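Local coordinates for protein alginate lyase (Bacteroides ovatus, PDB 3NNB) that probably cleaves the polysaccharide alginate by beta-elimination, using a fold of paired helices of the alpha/alpha toroid type, at residues Gly79-Ile83 with Ile152-Asn156; Asp59-Tyr63 with Ala138-Asn143; Ile83-Gly87 with Ala270-Ala274. All coordinates share one frame; numbering follows the deposited sequence. Where two conformers were deposited one is given.

Contact 1 of 3, residues Gly79-Ile83 with Ile152-Asn156; sequences GLPYI and IPGKN
Pro-153 lays its pyrrolidine ring across one face of the Tyr-82 phenol ring, and this CH-pi stack is one tight part of the contact. Pro-153 CB stands 3.6 Å from the centroid of the Tyr-82 ring and only 7° off its normal, while Pro-153 CG comes within 3.6 Å of Tyr-82 CE2. The same pair is tied through the main chain: Tyr-82 N donates to Pro-153 O over 3.1 Å, nearly straight at 167°. Leu-80 CD2 lies 3.7 Å from Pro-153 CB, and the two side chains cross at about a right angle. Beyond the ring, Tyr-82 OH bonds Glu-92, and Met-66 touches both stacked side chains. Pro-81, which follows a cis peptide bond, is equally close to Gly-154, its CB 3.5 Å from Gly-154 O.

Only at Lys-155 is the fit looser. Its CG stays 3.9 Å from Pro-81 CB, and the chain, bent at chi3 and chi4, brings NZ to a water, 2.9 Å away, that in turn donates to Tyr-82 O.

The segment 152-156 is shaped by a type II beta turn, closed by Lys-155 N on Ile-152 O, with Gly-154 at positive phi: a proline-glycine turn packed against a cis-proline loop.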
ATOM      1  N   GLY A  79      14.862 -27.770  -9.868  1.00 15.65           N
ATOM      2  CA  GLY A  79      14.916 -26.355  -9.495  1.00 11.86           C
ATOM      3  C   GLY A  79      14.665 -26.103  -8.008  1.00 12.73           C
ATOM      4  O   GLY A  79      14.600 -24.949  -7.566  1.00 10.87           O
ATOM      5  N   LEU A  80      14.572 -27.159  -7.202  1.00 11.06           N
ATOM      6  CA  LEU A  80      14.134 -27.023  -5.806  1.00 11.52           C
ATOM      7  C   LEU A  80      15.214 -27.315  -4.813  1.00 13.01           C
ATOM      8  O   LEU A  80      16.013 -28.246  -5.022  1.00 11.73           O
ATOM      9  CB  LEU A  80      12.973 -27.975  -5.507  1.00 10.71           C
ATOM     10  CG  LEU A  80      11.726 -27.798  -6.321  1.00 15.50           C
ATOM     11  CD1 LEU A  80      10.766 -28.974  -5.992  1.00 20.33           C
ATOM     12  CD2 LEU A  80      11.133 -26.454  -5.956  1.00 14.72           C
ATOM     13  N   PRO A  81      15.260 -26.563  -3.710  1.00 10.94           N
ATOM     14  CA  PRO A  81      14.352 -25.478  -3.355  1.00 11.00           C
ATOM     15  C   PRO A  81      14.727 -24.225  -4.135  1.00  9.86           C
ATOM     16  O   PRO A  81      15.865 -24.071  -4.565  1.00  9.72           O
ATOM     17  CB  PRO A  81      14.599 -25.270  -1.861  1.00 11.27           C
ATOM     18  CG  PRO A  81      15.942 -25.821  -1.606  1.00 17.25           C
ATOM     19  CD  PRO A  81      16.182 -26.897  -2.600  1.00 13.65           C
ATOM     20  N   TYR A  82      13.755 -23.339  -4.320  1.00  9.61           N
ATOM     21  CA  TYR A  82      14.042 -22.043  -4.899  1.00  9.34           C
ATOM     22  C   TYR A  82      15.083 -21.249  -4.122  1.00  9.41           C
ATOM     23  O   TYR A  82      15.266 -21.420  -2.922  1.00  8.02           O
ATOM     24  CB  TYR A  82      12.741 -21.233  -5.029  1.00  7.94           C
ATOM     25  CG  TYR A  82      11.886 -21.598  -6.265  1.00  8.36           C
ATOM     26  CD1 TYR A  82      11.988 -22.850  -6.881  1.00 11.82           C
ATOM     27  CD2 TYR A  82      10.954 -20.710  -6.777  1.00  7.30           C
ATOM     28  CE1 TYR A  82      11.207 -23.189  -7.967  1.00  8.60           C
ATOM     29  CE2 TYR A  82      10.184 -21.022  -7.863  1.00  7.05           C
ATOM     30  CZ  TYR A  82      10.281 -22.285  -8.467  1.00  6.94           C
ATOM     31  OH  TYR A  82       9.501 -22.546  -9.563  1.00 10.04           O
ATOM     32  N   ILE A  83      15.699 -20.325  -4.837  1.00  7.51           N
ATOM     33  CA  ILE A  83      16.721 -19.459  -4.310  1.00  8.03           C
ATOM     34  C   ILE A  83      16.337 -18.011  -4.554  1.00  8.93           C
ATOM     35  O   ILE A  83      15.544 -17.702  -5.436  1.00  8.18           O
ATOM     36  CB  ILE A  83      18.113 -19.791  -4.897  1.00  9.65           C
ATOM     37  CG1 ILE A  83      18.098 -19.744  -6.441  1.00 12.80           C
ATOM     38  CG2 ILE A  83      18.599 -21.156  -4.304  1.00 11.13           C
ATOM     39  CD1 ILE A  83      19.536 -19.800  -7.097  1.00 17.45           C
ATOM     40  N   ILE A 152       6.967 -20.425  -0.880  1.00  7.55           N
ATOM     41  CA  ILE A 152       8.160 -20.509  -1.700  1.00  7.75           C
ATOM     42  C   ILE A 152       8.365 -21.992  -2.006  1.00  8.39           C
ATOM     43  O   ILE A 152       8.469 -22.802  -1.098  1.00  9.51           O
ATOM     44  CB  ILE A 152       9.407 -19.988  -1.022  1.00  9.25           C
ATOM     45  CG1 ILE A 152       9.274 -18.531  -0.574  1.00  9.38           C
ATOM     46  CG2 ILE A 152      10.632 -20.197  -1.964  1.00  9.14           C
ATOM     47  CD1 ILE A 152      10.386 -18.082   0.417  1.00  8.56           C
ATOM     48  N   PRO A 153       8.420 -22.352  -3.290  1.00  7.60           N
ATOM     49  CA  PRO A 153       8.631 -23.749  -3.683  1.00  7.39           C
ATOM     50  C   PRO A 153       9.853 -24.364  -3.031  1.00  9.11           C
ATOM     51  O   PRO A 153      10.957 -23.818  -3.104  1.00  9.71           O
ATOM     52  CB  PRO A 153       8.790 -23.646  -5.197  1.00  9.61           C
ATOM     53  CG  PRO A 153       7.892 -22.506  -5.554  1.00  9.56           C
ATOM     54  CD  PRO A 153       8.208 -21.508  -4.469  1.00  9.16           C
ATOM     55  N   GLY A 154       9.633 -25.489  -2.368  1.00 10.65           N
ATOM     56  CA  GLY A 154      10.674 -26.205  -1.676  1.00 12.57           C
ATOM     57  C   GLY A 154      11.068 -25.700  -0.308  1.00 11.65           C
ATOM     58  O   GLY A 154      11.976 -26.280   0.305  1.00 14.10           O
ATOM     59  N   LYS A 155      10.433 -24.624   0.179  1.00 10.04           N
ATOM     60  CA  LYS A 155      10.774 -24.055   1.449  1.00 10.67           C
ATOM     61  C   LYS A 155       9.547 -23.938   2.328  1.00 11.34           C
ATOM     62  O   LYS A 155       8.403 -23.923   1.852  1.00 11.72           O
ATOM     63  CB  LYS A 155      11.376 -22.663   1.279  1.00 10.45           C
ATOM     64  CG  LYS A 155      12.661 -22.682   0.407  1.00 18.98           C
ATOM     65  CD  LYS A 155      13.448 -21.413   0.485  1.00 22.15           C
ATOM     66  CE  LYS A 155      14.414 -21.387   1.665  1.00 27.44           C
ATOM     67  NZ  LYS A 155      15.518 -22.372   1.517  1.00 23.76           N
ATOM     68  N   ASN A 156       9.827 -23.836   3.618  1.00 10.76           N
ATOM     69  CA  ASN A 156       8.814 -23.564   4.651  1.00 10.99           C
ATOM     70  C   ASN A 156       7.698 -24.600   4.715  1.00  9.94           C
ATOM     71  O   ASN A 156       6.590 -24.289   5.166  1.00 10.86           O
ATOM     72  CB  ASN A 156       8.251 -22.136   4.453  1.00 10.27           C
ATOM     73  CG  ASN A 156       9.299 -21.049   4.646  1.00 19.36           C
ATOM     74  OD1 ASN A 156      10.280 -21.270   5.346  1.00 19.91           O
ATOM     75  ND2 ASN A 156       9.110 -19.879   4.010  1.00 15.15           N
TER
HETATM   76  O   HOH W   1      17.027 -21.999  -0.925  1.00 18.99           O

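Contact 2 of 3, residues Asp59-Tyr63 with Ala138-Asn143; sequences DKHDY and AKTKMN
His-61 and Asn-143 carry the polar core of this contact, each using side chain and backbone. His-61 ND1 donates to Lys-141 O over 2.7 Å; the oxygen lies in the imidazole plane and the nitrogen sits on a lone pair in the carbonyl plane, a bond that would hold the imidazole's rotation. Asn-143 N answers with a nearly straight bond (171°) to His-61 O, 2.9 Å long. The Asn-143 amide then reaches back: ND2 gives one straight bond of 2.7 Å to Asp-62 OD1, on the anti side and tilted out of the carboxylate plane, and a longer, bent one (3.3 Å, 136°) to Asp-59 OD2, which it meets from above the carboxylate plane. Both acceptors lie close to the amide plane, a geometry that uses the two N-H directions of ND2. His-145 also bonds Asp-62 OD1, and Ser-57 holds OD2.

The acceptors are presented by a type I beta turn from Asp-59 to Asp-62, overlaid by an Asx turn in which Asp-59 OD1 takes the N-H of His-61. These loops lead into strands 64-66 and 148-151, which pair in parallel.

Farther along, a water bridges Tyr-63 N and Asn-143 O. Apolar packing follows: the extended side chain of Met-142, a selenomethionine with CG anti to its N (chi1 176°), brings CE to 3.6 Å from Tyr-63 CB. Its SE makes an oblique Met-aromatic contact, 4.8 Å from the centroid of the Tyr-63 ring. Leu-101 of helix 98-118 touches both side chains, and Tyr-63 OH bonds Asp-167.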
ATOM      1  N   ASP A  59      -8.032 -25.810   0.184  1.00  8.14           N
ATOM      2  CA  ASP A  59      -9.160 -24.902  -0.033  1.00  8.77           C
ATOM      3  C   ASP A  59      -8.722 -23.785  -0.963  1.00  8.39           C
ATOM      4  O   ASP A  59      -7.874 -22.959  -0.600  1.00  9.01           O
ATOM      5  CB  ASP A  59      -9.627 -24.325   1.323  1.00 10.18           C
ATOM      6  CG  ASP A  59     -10.889 -23.503   1.220  1.00 11.69           C
ATOM      7  OD1 ASP A  59     -11.425 -23.308   0.098  1.00 10.32           O
ATOM      8  OD2 ASP A  59     -11.355 -23.084   2.311  1.00 13.57           O
ATOM      9  N   LYS A  60      -9.304 -23.769  -2.165  1.00  9.29           N
ATOM     10  CA  LYS A  60      -8.993 -22.794  -3.206  0.50  9.72           C
ATOM     11  C   LYS A  60      -9.340 -21.375  -2.744  1.00  8.63           C
ATOM     12  O   LYS A  60      -8.795 -20.396  -3.241  1.00  9.81           O
ATOM     13  CB  LYS A  60      -9.766 -23.152  -4.492  0.50 12.10           C
ATOM     14  CG  LYS A  60      -9.559 -22.221  -5.693  0.50 16.53           C
ATOM     15  CD  LYS A  60      -8.374 -22.600  -6.537  0.50 20.53           C
ATOM     16  CE  LYS A  60      -8.592 -23.893  -7.272  0.50 16.95           C
ATOM     17  NZ  LYS A  60      -7.341 -24.306  -7.988  0.50 17.22           N
ATOM     18  N   HIS A  61     -10.252 -21.267  -1.779  1.00  8.05           N
ATOM     19  CA  HIS A  61     -10.649 -19.956  -1.253  1.00  7.62           C
ATOM     20  C   HIS A  61      -9.566 -19.322  -0.376  1.00  7.96           C
ATOM     21  O   HIS A  61      -9.656 -18.145  -0.022  1.00  8.61           O
ATOM     22  CB  HIS A  61     -11.940 -20.054  -0.457  1.00  7.19           C
ATOM     23  CG  HIS A  61     -13.138 -20.379  -1.272  1.00  9.76           C
ATOM     24  ND1 HIS A  61     -13.978 -19.397  -1.759  1.00  9.86           N
ATOM     25  CD2 HIS A  61     -13.688 -21.571  -1.625  1.00 13.90           C
ATOM     26  CE1 HIS A  61     -14.989 -19.979  -2.394  1.00 11.52           C
ATOM     27  NE2 HIS A  61     -14.831 -21.297  -2.344  1.00 12.80           N
ATOM     28  N   ASP A  62      -8.551 -20.099   0.011  1.00  7.68           N
ATOM     29  CA  ASP A  62      -7.393 -19.537   0.643  1.00  6.91           C
ATOM     30  C   ASP A  62      -6.481 -18.832  -0.361  1.00  8.03           C
ATOM     31  O   ASP A  62      -6.032 -19.415  -1.359  1.00  9.25           O
ATOM     32  CB  ASP A  62      -6.595 -20.594   1.406  1.00  7.14           C
ATOM     33  CG  ASP A  62      -7.319 -21.120   2.652  1.00  8.07           C
ATOM     34  OD1 ASP A  62      -8.312 -20.515   3.117  1.00  9.38           O
ATOM     35  OD2 ASP A  62      -6.834 -22.149   3.181  1.00 11.58           O
ATOM     36  N   TYR A  63      -6.171 -17.574  -0.037  1.00  7.74           N
ATOM     37  CA  TYR A  63      -5.197 -16.802  -0.784  1.00  7.03           C
ATOM     38  C   TYR A  63      -3.848 -17.513  -0.814  1.00  7.11           C
ATOM     39  O   TYR A  63      -3.386 -17.993   0.204  1.00  8.67           O
ATOM     40  CB  TYR A  63      -5.046 -15.387  -0.196  1.00  6.31           C
ATOM     41  CG  TYR A  63      -4.040 -14.512  -0.907  1.00  5.11           C
ATOM     42  CD1 TYR A  63      -4.369 -13.781  -2.036  1.00  6.70           C
ATOM     43  CD2 TYR A  63      -2.763 -14.424  -0.424  1.00  7.08           C
ATOM     44  CE1 TYR A  63      -3.442 -12.977  -2.656  1.00  8.64           C
ATOM     45  CE2 TYR A  63      -1.805 -13.616  -1.046  1.00  7.63           C
ATOM     46  CZ  TYR A  63      -2.149 -12.899  -2.158  1.00 10.65           C
ATOM     47  OH  TYR A  63      -1.204 -12.096  -2.771  1.00  8.46           O
ATOM     48  N   ALA A 138     -20.165 -16.518  -1.932  1.00 12.62           N
ATOM     49  CA  ALA A 138     -19.723 -17.817  -1.416  1.00 12.60           C
ATOM     50  C   ALA A 138     -18.906 -18.600  -2.414  1.00 12.90           C
ATOM     51  O   ALA A 138     -17.963 -19.301  -2.017  1.00 14.67           O
ATOM     52  CB  ALA A 138     -20.970 -18.691  -0.960  1.00 15.21           C
ATOM     53  N   LYS A 139     -19.258 -18.521  -3.694  1.00 12.68           N
ATOM     54  CA  LYS A 139     -18.613 -19.335  -4.709  1.00 14.40           C
ATOM     55  C   LYS A 139     -17.175 -18.917  -4.964  1.00 12.27           C
ATOM     56  O   LYS A 139     -16.388 -19.714  -5.467  1.00 12.22           O
ATOM     57  CB  LYS A 139     -19.410 -19.318  -6.029  1.00 19.57           C
ATOM     58  CG  LYS A 139     -20.706 -20.156  -5.958  1.00 29.08           C
ATOM     59  CD  LYS A 139     -21.367 -20.239  -7.342  1.00 35.58           C
ATOM     60  CE  LYS A 139     -22.869 -20.536  -7.270  1.00 44.25           C
ATOM     61  NZ  LYS A 139     -23.506 -20.472  -8.644  1.00 38.67           N
ATOM     62  N   THR A 140     -16.848 -17.657  -4.698  1.00 10.01           N
ATOM     63  CA  THR A 140     -15.578 -17.110  -5.189  1.00  6.98           C
ATOM     64  C   THR A 140     -14.739 -16.363  -4.119  1.00  8.90           C
ATOM     65  O   THR A 140     -13.600 -15.971  -4.384  1.00 10.62           O
ATOM     66  CB  THR A 140     -15.765 -16.142  -6.355  1.00  9.77           C
ATOM     67  OG1 THR A 140     -16.675 -15.089  -5.992  1.00  9.14           O
ATOM     68  CG2 THR A 140     -16.234 -16.873  -7.622  1.00  8.35           C
ATOM     69  N   LYS A 141     -15.254 -16.210  -2.908  1.00  7.72           N
ATOM     70  CA  LYS A 141     -14.619 -15.281  -1.985  1.00  8.06           C
ATOM     71  C   LYS A 141     -13.277 -15.764  -1.422  1.00  9.77           C
ATOM     72  O   LYS A 141     -13.011 -16.958  -1.275  1.00 11.03           O
ATOM     73  CB  LYS A 141     -15.517 -14.954  -0.818  1.00 10.77           C
ATOM     74  CG  LYS A 141     -15.764 -16.118   0.107  1.00 13.70           C
ATOM     75  CD  LYS A 141     -16.665 -15.705   1.239  1.00 26.35           C
ATOM     76  CE  LYS A 141     -17.030 -16.871   2.114  1.00 38.76           C
ATOM     77  NZ  LYS A 141     -18.157 -16.456   3.009  1.00 42.00           N
HETATM   78  N   MSE A 142     -12.450 -14.780  -1.117  1.00  7.71           N
HETATM   79  CA  MSE A 142     -11.178 -15.012  -0.439  1.00  6.36           C
HETATM   80  C   MSE A 142     -11.414 -15.108   1.070  1.00  6.88           C
HETATM   81  O   MSE A 142     -12.030 -14.239   1.650  1.00  8.04           O
HETATM   82  CB  MSE A 142     -10.187 -13.899  -0.742  1.00  6.91           C
HETATM   83  CG  MSE A 142      -8.882 -14.017   0.001  1.00  8.45           C
HETATM   84 SE   MSE A 142      -7.657 -12.566  -0.376  0.75  4.89          SE
HETATM   85  CE  MSE A 142      -6.676 -12.576   1.295  1.00  7.41           C
ATOM     86  N   ASN A 143     -10.921 -16.169   1.700  1.00  7.50           N
ATOM     87  CA  ASN A 143     -10.954 -16.261   3.170  1.00  6.96           C
ATOM     88  C   ASN A 143     -10.126 -15.154   3.810  1.00  7.05           C
ATOM     89  O   ASN A 143      -9.098 -14.747   3.259  1.00  6.59           O
ATOM     90  CB  ASN A 143     -10.550 -17.645   3.635  1.00  7.07           C
ATOM     91  CG  ASN A 143     -11.504 -18.709   3.177  1.00 10.39           C
ATOM     92  OD1 ASN A 143     -12.706 -18.460   3.056  1.00 10.94           O
ATOM     93  ND2 ASN A 143     -10.978 -19.914   2.922  1.00  8.33           N
TER
HETATM   94  O   HOH W   2      -7.236 -16.542   2.384  1.00  7.10           O

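Contact 3 of 3, residues Ile83-Gly87 with Ala270-Ala274; sequences IRKDG and ARTTA
Two guanidinium groups meet at the unusual distance of 3.2 Å, from Arg-84 NH2 to Arg-271 NH2, with the Arg-84 nitrogen over one face of the Arg-271 group and the two planes 38° apart. Neither nitrogen can accept from the other; Asp-86 and a bound citrate, probably from the crystallisation liquor, probably balance their positive charge. The arrangement is a salt-bridge network of Arg-84, Asp-86 and Arg-271, joining strand 83-84 and the loop that follows it to the loop ahead of helix 274-293.

Arg-271 grips Asp-86 side-on: NE bonds OD2 at 3.0 Å and NH2 bonds OD1 at 2.8 Å. Bends at chi2 and chi3 fold the arginine chain back to place this NE-NH2 edge against the carboxylate. Arg-84, extended from CG to NE, adds a long salt bridge to the same OD1, acting through charge alone because the oxygen lies well out of its guanidinium plane. Arg-271 NH2 also bonds the citrate, and Tyr-277 contributes a cation-pi contact to Arg-271.

Asp-86 OD2 has a second grip from Thr-272 N, 3.1 Å away in a nearly straight bond of 170°; this donor and Arg-271 NE approach from opposite faces of the carboxylate plane. Two bonds on OD2, and Arg-271 NH2 plus a water on OD1, would restrain the carboxylate's rotation and probably stabilise its negative charge. The same water donates to Thr-272 OG1 and also contacts Thr-273 OG1. The hydroxyl of Thr-272 donates in turn to Asp-86 O over 2.7 Å, coming from above the carbonyl plane.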
ATOM      1  N   ILE A  83      15.699 -20.325  -4.837  1.00  7.51           N
ATOM      2  CA  ILE A  83      16.721 -19.459  -4.310  1.00  8.03           C
ATOM      3  C   ILE A  83      16.337 -18.011  -4.554  1.00  8.93           C
ATOM      4  O   ILE A  83      15.544 -17.702  -5.436  1.00  8.18           O
ATOM      5  CB  ILE A  83      18.113 -19.791  -4.897  1.00  9.65           C
ATOM      6  CG1 ILE A  83      18.098 -19.744  -6.441  1.00 12.80           C
ATOM      7  CG2 ILE A  83      18.599 -21.156  -4.304  1.00 11.13           C
ATOM      8  CD1 ILE A  83      19.536 -19.800  -7.097  1.00 17.45           C
ATOM      9  N   ARG A  84      16.902 -17.120  -3.753  1.00  9.38           N
ATOM     10  CA  ARG A  84      16.520 -15.721  -3.794  1.00  8.68           C
ATOM     11  C   ARG A  84      17.418 -14.884  -4.692  1.00  9.87           C
ATOM     12  O   ARG A  84      18.633 -15.023  -4.690  1.00 10.20           O
ATOM     13  CB  ARG A  84      16.514 -15.137  -2.388  1.00 10.04           C
ATOM     14  CG  ARG A  84      15.932 -13.747  -2.295  1.00 14.11           C
ATOM     15  CD  ARG A  84      15.991 -13.367  -0.838  1.00 19.68           C
ATOM     16  NE  ARG A  84      15.642 -12.009  -0.499  1.00 30.17           N
ATOM     17  CZ  ARG A  84      16.473 -11.076  -0.037  1.00 23.81           C
ATOM     18  NH1 ARG A  84      17.793 -11.245   0.025  1.00 23.16           N
ATOM     19  NH2 ARG A  84      15.968  -9.903   0.297  1.00 30.04           N
ATOM     20  N   LYS A  85      16.786 -14.044  -5.512  1.00  8.79           N
ATOM     21  CA  LYS A  85      17.454 -13.048  -6.349  1.00  8.67           C
ATOM     22  C   LYS A  85      16.833 -11.681  -5.998  1.00  9.69           C
ATOM     23  O   LYS A  85      15.852 -11.236  -6.626  1.00  8.04           O
ATOM     24  CB  LYS A  85      17.225 -13.339  -7.832  1.00  9.52           C
ATOM     25  CG  LYS A  85      17.737 -14.717  -8.307  1.00 13.79           C
ATOM     26  CD  LYS A  85      19.231 -14.835  -8.154  1.00 20.07           C
ATOM     27  CE  LYS A  85      19.710 -16.180  -8.770  1.00 39.36           C
ATOM     28  NZ  LYS A  85      21.194 -16.327  -8.743  1.00 40.07           N
ATOM     29  N   ASP A  86      17.376 -11.042  -4.968  1.00  6.40           N
ATOM     30  CA  ASP A  86      16.766  -9.806  -4.433  1.00  7.03           C
ATOM     31  C   ASP A  86      16.547  -8.800  -5.559  1.00  7.34           C
ATOM     32  O   ASP A  86      17.479  -8.454  -6.326  1.00  8.43           O
ATOM     33  CB  ASP A  86      17.657  -9.220  -3.313  1.00  8.38           C
ATOM     34  CG  ASP A  86      17.049  -8.020  -2.621  1.00 10.27           C
ATOM     35  OD1 ASP A  86      15.816  -7.822  -2.701  1.00  9.33           O
ATOM     36  OD2 ASP A  86      17.844  -7.244  -1.997  1.00 10.88           O
ATOM     37  N   GLY A  87      15.309  -8.318  -5.662  1.00  7.96           N
ATOM     38  CA  GLY A  87      14.945  -7.283  -6.602  1.00  9.38           C
ATOM     39  C   GLY A  87      14.519  -7.745  -7.976  1.00  9.72           C
ATOM     40  O   GLY A  87      14.100  -6.937  -8.803  1.00 10.80           O
ATOM     41  N   ALA A 270      20.708  -1.882   2.467  1.00  8.90           N
ATOM     42  CA  ALA A 270      21.451  -3.110   2.136  1.00 10.00           C
ATOM     43  C   ALA A 270      20.839  -3.829   0.932  1.00  9.51           C
ATOM     44  O   ALA A 270      21.432  -4.801   0.434  1.00 11.39           O
ATOM     45  CB  ALA A 270      21.469  -4.052   3.315  1.00 11.06           C
ATOM     46  N   ARG A 271      19.663  -3.408   0.487  1.00  8.03           N
ATOM     47  CA  ARG A 271      18.974  -4.110  -0.607  1.00  7.88           C
ATOM     48  C   ARG A 271      19.511  -3.794  -1.992  1.00  7.93           C
ATOM     49  O   ARG A 271      20.160  -2.763  -2.206  1.00  7.89           O
ATOM     50  CB  ARG A 271      17.486  -3.778  -0.572  1.00  9.37           C
ATOM     51  CG  ARG A 271      16.808  -4.074   0.802  1.00  9.66           C
ATOM     52  CD  ARG A 271      16.888  -5.533   1.221  1.00  9.18           C
ATOM     53  NE  ARG A 271      16.115  -6.352   0.308  1.00 11.70           N
ATOM     54  CZ  ARG A 271      14.807  -6.557   0.399  1.00 11.51           C
ATOM     55  NH1 ARG A 271      14.076  -5.992   1.377  1.00 12.17           N
ATOM     56  NH2 ARG A 271      14.198  -7.315  -0.509  1.00 15.13           N
ATOM     57  N   THR A 272      19.192  -4.673  -2.981  1.00  8.11           N
ATOM     58  CA  THR A 272      19.579  -4.405  -4.365  1.00  7.39           C
ATOM     59  C   THR A 272      18.811  -3.240  -4.964  1.00  8.93           C
ATOM     60  O   THR A 272      19.284  -2.597  -5.903  1.00  8.69           O
ATOM     61  CB  THR A 272      19.448  -5.621  -5.287  1.00  7.44           C
ATOM     62  OG1 THR A 272      18.097  -6.010  -5.333  1.00  7.57           O
ATOM     63  CG2 THR A 272      20.298  -6.796  -4.813  1.00  9.02           C
ATOM     64  N   THR A 273      17.637  -2.941  -4.399  1.00  8.96           N
ATOM     65  CA  THR A 273      16.915  -1.714  -4.718  1.00  8.18           C
ATOM     66  C   THR A 273      16.849  -0.786  -3.499  1.00  6.78           C
ATOM     67  O   THR A 273      15.774  -0.479  -2.981  1.00  8.21           O
ATOM     68  CB  THR A 273      15.514  -2.010  -5.320  1.00  8.34           C
ATOM     69  OG1 THR A 273      14.738  -2.844  -4.433  1.00  7.52           O
ATOM     70  CG2 THR A 273      15.615  -2.711  -6.683  1.00  9.90           C
ATOM     71  N   ALA A 274      18.019  -0.349  -3.027  1.00  6.87           N
ATOM     72  CA  ALA A 274      18.088   0.445  -1.836  1.00  6.77           C
ATOM     73  C   ALA A 274      17.364   1.791  -1.926  1.00  8.19           C
ATOM     74  O   ALA A 274      16.796   2.247  -0.948  1.00  7.05           O
ATOM     75  CB  ALA A 274      19.560   0.634  -1.456  1.00  6.50           C
TER
HETATM   76  O   HOH W   3      15.810  -5.311  -3.850  1.00  9.50           O

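In the fold
None of the three is a wholly buried core contact: contacts 1 and 2 are partly buried, while contact 3 lies at the surface. The segments of contacts 1 and 3 overlap at Ile-83, which takes part in neither, and their centres are about 17 Å apart; one ties this chain segment to the loop after strand 148-151, the other to the loop before helix 274-293. Contact 2, about 25 Å from contact 1 between centres, lies in the loops leading into the parallel pair 64-66/148-151, contact 1 just beyond its second strand. Chemistry shifts from proline-aromatic stacking in contact 1, through backbone, imidazole and amide donors meeting carbonyls and aspartates in contact 2, to paired arginines and an aspartate in contact 3.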